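Side-chain contacts in adenosine deaminase (Burkholderia ambifaria, PDB 4GXW), which binds zinc and, as a member of the adenosine and AMP deaminase family, probably removes an amino group from a purine substrate by hydrolysis: residues 185-190 against 197-202; 312-317 against 326-331. All blocks are in the same frame, centred on the assembly; numbering follows the deposited sequence.

How the interactions relate
One TIM-barrel chain buries apolar side chains in two ways. Interaction 1 (185-190 against 197-202) joins a barrel strand to the start of the helix that follows it, whereas interaction 2 (312-317 against 326-331) pairs two helices later in the sequence. Their centres are 29 Å apart, on opposite sides of the centre of the chain, and their nearest atoms stay about 18 Å from each other. Zinc, held by His35, His37, His216 and Asp301, gives a common reference: the side chain of Ile187 lies about 10 Å from the metal and about 5 Å from the side chain of His216, while the side chain of Trp314 is about 10 Å from that of His35.

Interaction 1. Residues 185-190 against 197-202; sequences IGIDYR and ELFWKA
Ile187 and Phe199 meet through a CH-pi contact. The methyl CD1 of Ile187 lies over one face of the Phe199 ring, 3.8 Å from its centroid and 27° off the ring normal. The closest pair, Ile187 CD1 to Phe199 CD2 at 3.4 Å, shows the methyl displaced from the ring centre toward the rim. With CG1 anti to the backbone N (chi1 -174°) and CD1 extending the chain (chi2 166°), Ile187 reaches out from the strand and brings CD1 down on the ring face, the two side chains crossing at about a right angle. On the opposite face sits CG of Leu198, so the ring lies between two aliphatic groups.

Looser van der Waals contact continues along the strand at Ile185, whose CD1 approaches the backbone O of Ala202 at 4.1 Å. Ala167 of helix 164-176 also packs against Phe199 and Ala202, and Ile158 of the preceding strand against Ile187 and Phe199.

Phe199 is at the N-cap position of helix 200-208, the helix that packs on the strand. Strand 184-188, this helix and strand 212-217, which carries the zinc ligand His216, form a beta-alpha-beta unit, the repeating element of the TIM barrel.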
loop_
_atom_site.group_PDB
_atom_site.type_symbol
_atom_site.label_atom_id
_atom_site.label_comp_id
_atom_site.label_asym_id
_atom_site.label_seq_id
_atom_site.Cartn_x
_atom_site.Cartn_y
_atom_site.Cartn_z
ATOM N N ILE A 185 -5.717 9.943 -7.751
ATOM C CA ILE A 185 -6.663 9.521 -6.724
ATOM C C ILE A 185 -6.765 8.013 -6.612
ATOM O O ILE A 185 -6.450 7.273 -7.549
ATOM C CB ILE A 185 -8.093 10.099 -6.936
ATOM C CG1 ILE A 185 -8.710 9.567 -8.235
ATOM C CG2 ILE A 185 -8.085 11.613 -6.890
ATOM C CD1 ILE A 185 -10.218 9.717 -8.281
ATOM N N GLY A 186 -7.240 7.580 -5.452
ATOM C CA GLY A 186 -7.592 6.193 -5.205
ATOM C C GLY A 186 -8.967 6.104 -4.554
ATOM O O GLY A 186 -9.657 7.123 -4.400
ATOM N N ILE A 187 -9.383 4.892 -4.186
ATOM C CA ILE A 187 -10.629 4.688 -3.444
ATOM C C ILE A 187 -10.433 3.523 -2.484
ATOM O O ILE A 187 -9.895 2.482 -2.867
ATOM C CB ILE A 187 -11.855 4.465 -4.376
ATOM C CG1 ILE A 187 -13.144 4.413 -3.560
ATOM C CG2 ILE A 187 -11.718 3.190 -5.216
ATOM C CD1 ILE A 187 -14.401 4.538 -4.416
ATOM N N ASP A 188 -10.836 3.709 -1.234
ATOM C CA ASP A 188 -10.665 2.672 -0.224
ATOM C C ASP A 188 -11.761 2.737 0.847
ATOM O O ASP A 188 -12.812 3.343 0.618
ATOM C CB ASP A 188 -9.243 2.707 0.366
ATOM C CG ASP A 188 -8.852 4.075 0.906
ATOM O OD1 ASP A 188 -9.648 4.699 1.629
ATOM O OD2 ASP A 188 -7.725 4.536 0.608
ATOM N N TYR A 189 -11.491 2.139 2.005
ATOM C CA TYR A 189 -12.474 1.808 3.042
ATOM C C TYR A 189 -13.348 0.610 2.627
ATOM O O TYR A 189 -12.998 -0.087 1.668
ATOM C CB TYR A 189 -13.238 3.035 3.557
ATOM C CG TYR A 189 -12.463 3.846 4.589
ATOM C CD1 TYR A 189 -12.324 3.381 5.891
ATOM C CD2 TYR A 189 -11.885 5.070 4.273
ATOM C CE1 TYR A 189 -11.638 4.100 6.847
ATOM C CE2 TYR A 189 -11.193 5.810 5.245
ATOM C CZ TYR A 189 -11.070 5.301 6.525
ATOM O OH TYR A 189 -10.410 6.002 7.517
ATOM N N ARG A 190 -14.441 0.329 3.334
ATOM C CA ARG A 190 -15.110 -0.962 3.152
ATOM C C ARG A 190 -15.777 -1.077 1.783
ATOM O O ARG A 190 -16.625 -0.265 1.438
ATOM C CB ARG A 190 -16.121 -1.219 4.273
ATOM C CG ARG A 190 -16.672 -2.645 4.320
ATOM C CD ARG A 190 -17.598 -2.852 5.521
ATOM N NE ARG A 190 -18.199 -4.188 5.544
ATOM C CZ ARG A 190 -19.453 -4.453 5.190
ATOM N NH1 ARG A 190 -19.914 -5.699 5.241
ATOM N NH2 ARG A 190 -20.251 -3.472 4.782
ATOM N N GLU A 197 -18.553 1.746 -9.489
ATOM C CA GLU A 197 -19.317 2.570 -10.421
ATOM C C GLU A 197 -20.114 3.689 -9.743
ATOM O O GLU A 197 -20.493 4.664 -10.379
ATOM C CB GLU A 197 -20.218 1.709 -11.315
ATOM C CG GLU A 197 -21.341 0.963 -10.603
ATOM C CD GLU A 197 -20.968 -0.435 -10.132
ATOM O OE1 GLU A 197 -19.762 -0.714 -9.896
ATOM O OE2 GLU A 197 -21.905 -1.261 -9.975
ATOM N N LEU A 198 -20.358 3.553 -8.441
ATOM C CA LEU A 198 -21.025 4.605 -7.691
ATOM C C LEU A 198 -20.252 5.929 -7.777
ATOM O O LEU A 198 -20.842 7.011 -7.698
ATOM C CB LEU A 198 -21.183 4.167 -6.229
ATOM C CG LEU A 198 -21.913 5.069 -5.237
ATOM C CD1 LEU A 198 -23.324 5.365 -5.743
ATOM C CD2 LEU A 198 -21.949 4.407 -3.856
ATOM N N PHE A 199 -18.939 5.813 -7.966
ATOM C CA PHE A 199 -18.001 6.938 -7.926
ATOM C C PHE A 199 -17.501 7.345 -9.314
ATOM O O PHE A 199 -16.426 7.936 -9.459
ATOM C CB PHE A 199 -16.847 6.585 -6.978
ATOM C CG PHE A 199 -17.333 6.269 -5.596
ATOM C CD1 PHE A 199 -17.566 7.295 -4.692
ATOM C CD2 PHE A 199 -17.662 4.969 -5.230
ATOM C CE1 PHE A 199 -18.074 7.033 -3.432
ATOM C CE2 PHE A 199 -18.168 4.700 -3.964
ATOM C CZ PHE A 199 -18.369 5.731 -3.067
ATOM N N TRP A 200 -18.306 7.058 -10.333
ATOM C CA TRP A 200 -17.932 7.358 -11.711
ATOM C C TRP A 200 -17.588 8.835 -11.906
ATOM O O TRP A 200 -16.668 9.168 -12.656
ATOM C CB TRP A 200 -19.044 6.942 -12.693
ATOM C CG TRP A 200 -20.297 7.750 -12.588
ATOM C CD1 TRP A 200 -21.401 7.461 -11.835
ATOM C CD2 TRP A 200 -20.592 8.980 -13.266
ATOM N NE1 TRP A 200 -22.351 8.438 -11.994
ATOM C CE2 TRP A 200 -21.880 9.384 -12.867
ATOM C CE3 TRP A 200 -19.884 9.783 -14.172
ATOM C CZ2 TRP A 200 -22.480 10.559 -13.341
ATOM C CZ3 TRP A 200 -20.473 10.936 -14.638
ATOM C CH2 TRP A 200 -21.760 11.321 -14.222
ATOM N N LYS A 201 -18.318 9.727 -11.247
ATOM C CA LYS A 201 -18.122 11.152 -11.491
ATOM C C LYS A 201 -16.747 11.650 -11.048
ATOM O O LYS A 201 -16.080 12.402 -11.774
ATOM C CB LYS A 201 -19.238 11.959 -10.830
ATOM C CG LYS A 201 -19.322 13.396 -11.289
ATOM C CD LYS A 201 -20.580 14.061 -10.744
ATOM C CE LYS A 201 -20.584 15.535 -11.036
ATOM N NZ LYS A 201 -21.772 16.131 -10.394
ATOM N N ALA A 202 -16.315 11.216 -9.871
ATOM C CA ALA A 202 -15.025 11.636 -9.357
ATOM C C ALA A 202 -13.896 11.135 -10.243
ATOM O O ALA A 202 -12.918 11.852 -10.473
ATOM C CB ALA A 202 -14.842 11.146 -7.931
#

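Interaction 2. Residues 312-317 against 326-331; sequences EAWELM and ADLKQF
Apolar helix-to-helix packing joins residues 312-317 of helix 310-319 to 326-331 of helix 325-338, with an indole wedged against the neighbouring helix; both helices come after 295-298, the last strand in the chain. The N-to-C directions of the two helical segments differ by 135°, their axes are 11.0 Å apart at closest approach, and the side chains of Trp314, Met317, Leu328 and Phe331 fill the interval.

Trp314 contributes the benzene side of its indole. Its CE3 touches CG of Leu328 at 3.9 Å, and its CH2 meets CB of Phe331 at 3.6 Å. Between these contacts the rim of the indole faces backbone: Trp314 CZ3 lies 3.5 Å from the carbonyl O of Leu328, which sits at the ring edge, in the indole plane. The Trp314 side chain and those of Leu328 and Phe331 run past one another in opposite directions.

Met317, one turn further on, makes the second set of contacts. Its CB packs on CD1 of Leu328 at 4.1 Å. Bends at chi2 (-63°) and chi3 (-79°) fold the thioether so that the terminal CE reaches CE2 of Phe331 at 3.7 Å. Phe331 also makes an edge-to-face contact with Phe323, and Ile296 of strand 295-298 touches both Met317 and Phe331.

Chemically, this pairing relies on dispersion and the exclusion of water. The carbonyl at the indole rim adds a polar element, and its partial negative charge is probably well placed opposite the slightly positive CH at CZ3.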
loop_
_atom_site.group_PDB
_atom_site.type_symbol
_atom_site.label_atom_id
_atom_site.label_comp_id
_atom_site.label_asym_id
_atom_site.label_seq_id
_atom_site.Cartn_x
_atom_site.Cartn_y
_atom_site.Cartn_z
ATOM N N GLU A 312 9.967 -7.155 5.124
ATOM C CA GLU A 312 9.173 -8.302 5.541
ATOM C C GLU A 312 8.087 -8.665 4.527
ATOM O O GLU A 312 7.784 -9.847 4.333
ATOM C CB GLU A 312 8.550 -8.034 6.914
ATOM C CG GLU A 312 9.544 -8.061 8.072
ATOM C CD GLU A 312 8.933 -7.613 9.386
ATOM O OE1 GLU A 312 8.116 -6.664 9.372
ATOM O OE2 GLU A 312 9.253 -8.217 10.437
ATOM N N ALA A 313 7.491 -7.657 3.893
ATOM C CA ALA A 313 6.490 -7.936 2.874
ATOM C C ALA A 313 7.091 -8.712 1.706
ATOM O O ALA A 313 6.506 -9.683 1.228
ATOM C CB ALA A 313 5.821 -6.640 2.404
ATOM N N TRP A 314 8.282 -8.299 1.281
ATOM C CA TRP A 314 9.022 -9.014 0.253
ATOM C C TRP A 314 9.412 -10.430 0.712
ATOM O O TRP A 314 9.258 -11.402 -0.033
ATOM C CB TRP A 314 10.233 -8.172 -0.205
ATOM C CG TRP A 314 9.777 -7.074 -1.096
ATOM C CD1 TRP A 314 9.241 -5.879 -0.718
ATOM C CD2 TRP A 314 9.727 -7.102 -2.531
ATOM N NE1 TRP A 314 8.883 -5.147 -1.829
ATOM C CE2 TRP A 314 9.167 -5.878 -2.951
ATOM C CE3 TRP A 314 10.113 -8.036 -3.496
ATOM C CZ2 TRP A 314 8.980 -5.569 -4.302
ATOM C CZ3 TRP A 314 9.927 -7.728 -4.830
ATOM C CH2 TRP A 314 9.366 -6.505 -5.221
ATOM N N GLU A 315 9.882 -10.546 1.952
ATOM C CA GLU A 315 10.227 -11.848 2.524
ATOM C C GLU A 315 9.057 -12.841 2.442
ATOM O O GLU A 315 9.241 -13.987 2.029
ATOM C CB GLU A 315 10.667 -11.682 3.979
ATOM C CG GLU A 315 10.857 -13.004 4.710
ATOM C CD GLU A 315 11.266 -12.827 6.157
ATOM O OE1 GLU A 315 11.902 -11.798 6.475
ATOM O OE2 GLU A 315 10.952 -13.717 6.988
ATOM N N LEU A 316 7.855 -12.390 2.810
ATOM C CA LEU A 316 6.684 -13.268 2.808
ATOM C C LEU A 316 6.388 -13.873 1.438
ATOM O O LEU A 316 5.954 -15.021 1.342
ATOM C CB LEU A 316 5.447 -12.528 3.325
ATOM C CG LEU A 316 5.423 -12.224 4.823
ATOM C CD1 LEU A 316 4.193 -11.394 5.175
ATOM C CD2 LEU A 316 5.467 -13.507 5.646
ATOM N N MET A 317 6.610 -13.103 0.378
ATOM C CA MET A 317 6.394 -13.624 -0.971
ATOM C C MET A 317 7.254 -14.864 -1.235
ATOM O O MET A 317 6.807 -15.829 -1.864
ATOM C CB MET A 317 6.692 -12.546 -2.014
ATOM C CG MET A 317 5.901 -11.272 -1.824
ATOM S SD MET A 317 4.111 -11.468 -1.981
ATOM C CE MET A 317 3.925 -11.519 -3.754
ATOM N N ALA A 326 13.903 -15.176 -8.895
ATOM C CA ALA A 326 13.574 -14.675 -10.225
ATOM C C ALA A 326 12.196 -14.009 -10.269
ATOM O O ALA A 326 12.032 -12.960 -10.888
ATOM C CB ALA A 326 13.654 -15.800 -11.244
ATOM N N ASP A 327 11.207 -14.614 -9.612
ATOM C CA ASP A 327 9.886 -13.992 -9.502
ATOM C C ASP A 327 9.964 -12.624 -8.825
ATOM O O ASP A 327 9.317 -11.668 -9.258
ATOM C CB ASP A 327 8.919 -14.877 -8.702
ATOM C CG ASP A 327 8.523 -16.139 -9.433
ATOM O OD1 ASP A 327 8.418 -16.119 -10.682
ATOM O OD2 ASP A 327 8.290 -17.161 -8.743
ATOM N N LEU A 328 10.741 -12.535 -7.749
ATOM C CA LEU A 328 10.910 -11.265 -7.039
ATOM C C LEU A 328 11.540 -10.188 -7.933
ATOM O O LEU A 328 11.153 -9.025 -7.857
ATOM C CB LEU A 328 11.705 -11.447 -5.736
ATOM C CG LEU A 328 10.874 -11.686 -4.463
ATOM C CD1 LEU A 328 9.882 -12.834 -4.630
ATOM C CD2 LEU A 328 11.785 -11.921 -3.258
ATOM N N LYS A 329 12.480 -10.568 -8.795
ATOM C CA LYS A 329 13.026 -9.600 -9.738
ATOM C C LYS A 329 11.922 -9.034 -10.639
ATOM O O LYS A 329 11.863 -7.826 -10.889
ATOM C CB LYS A 329 14.141 -10.222 -10.587
ATOM C CG LYS A 329 14.902 -9.203 -11.430
ATOM C CD LYS A 329 16.005 -9.839 -12.248
ATOM C CE LYS A 329 16.729 -8.794 -13.094
ATOM N NZ LYS A 329 17.847 -9.411 -13.864
ATOM N N GLN A 330 11.042 -9.911 -11.119
ATOM C CA GLN A 330 9.910 -9.468 -11.920
ATOM C C GLN A 330 8.978 -8.554 -11.127
ATOM O O GLN A 330 8.499 -7.556 -11.658
ATOM C CB GLN A 330 9.151 -10.655 -12.516
ATOM C CG GLN A 330 9.948 -11.404 -13.571
ATOM C CD GLN A 330 10.543 -10.473 -14.614
ATOM O OE1 GLN A 330 9.833 -9.676 -15.226
ATOM N NE2 GLN A 330 11.861 -10.562 -14.809
ATOM N N PHE A 331 8.728 -8.879 -9.859
ATOM C CA PHE A 331 7.888 -8.011 -9.037
ATOM C C PHE A 331 8.503 -6.612 -8.893
ATOM O O PHE A 331 7.781 -5.617 -8.890
ATOM C CB PHE A 331 7.664 -8.587 -7.634
ATOM C CG PHE A 331 6.961 -9.917 -7.600
ATOM C CD1 PHE A 331 6.191 -10.379 -8.664
ATOM C CD2 PHE A 331 7.089 -10.718 -6.480
ATOM C CE1 PHE A 331 5.551 -11.607 -8.595
ATOM C CE2 PHE A 331 6.461 -11.947 -6.408
ATOM C CZ PHE A 331 5.699 -12.399 -7.469
#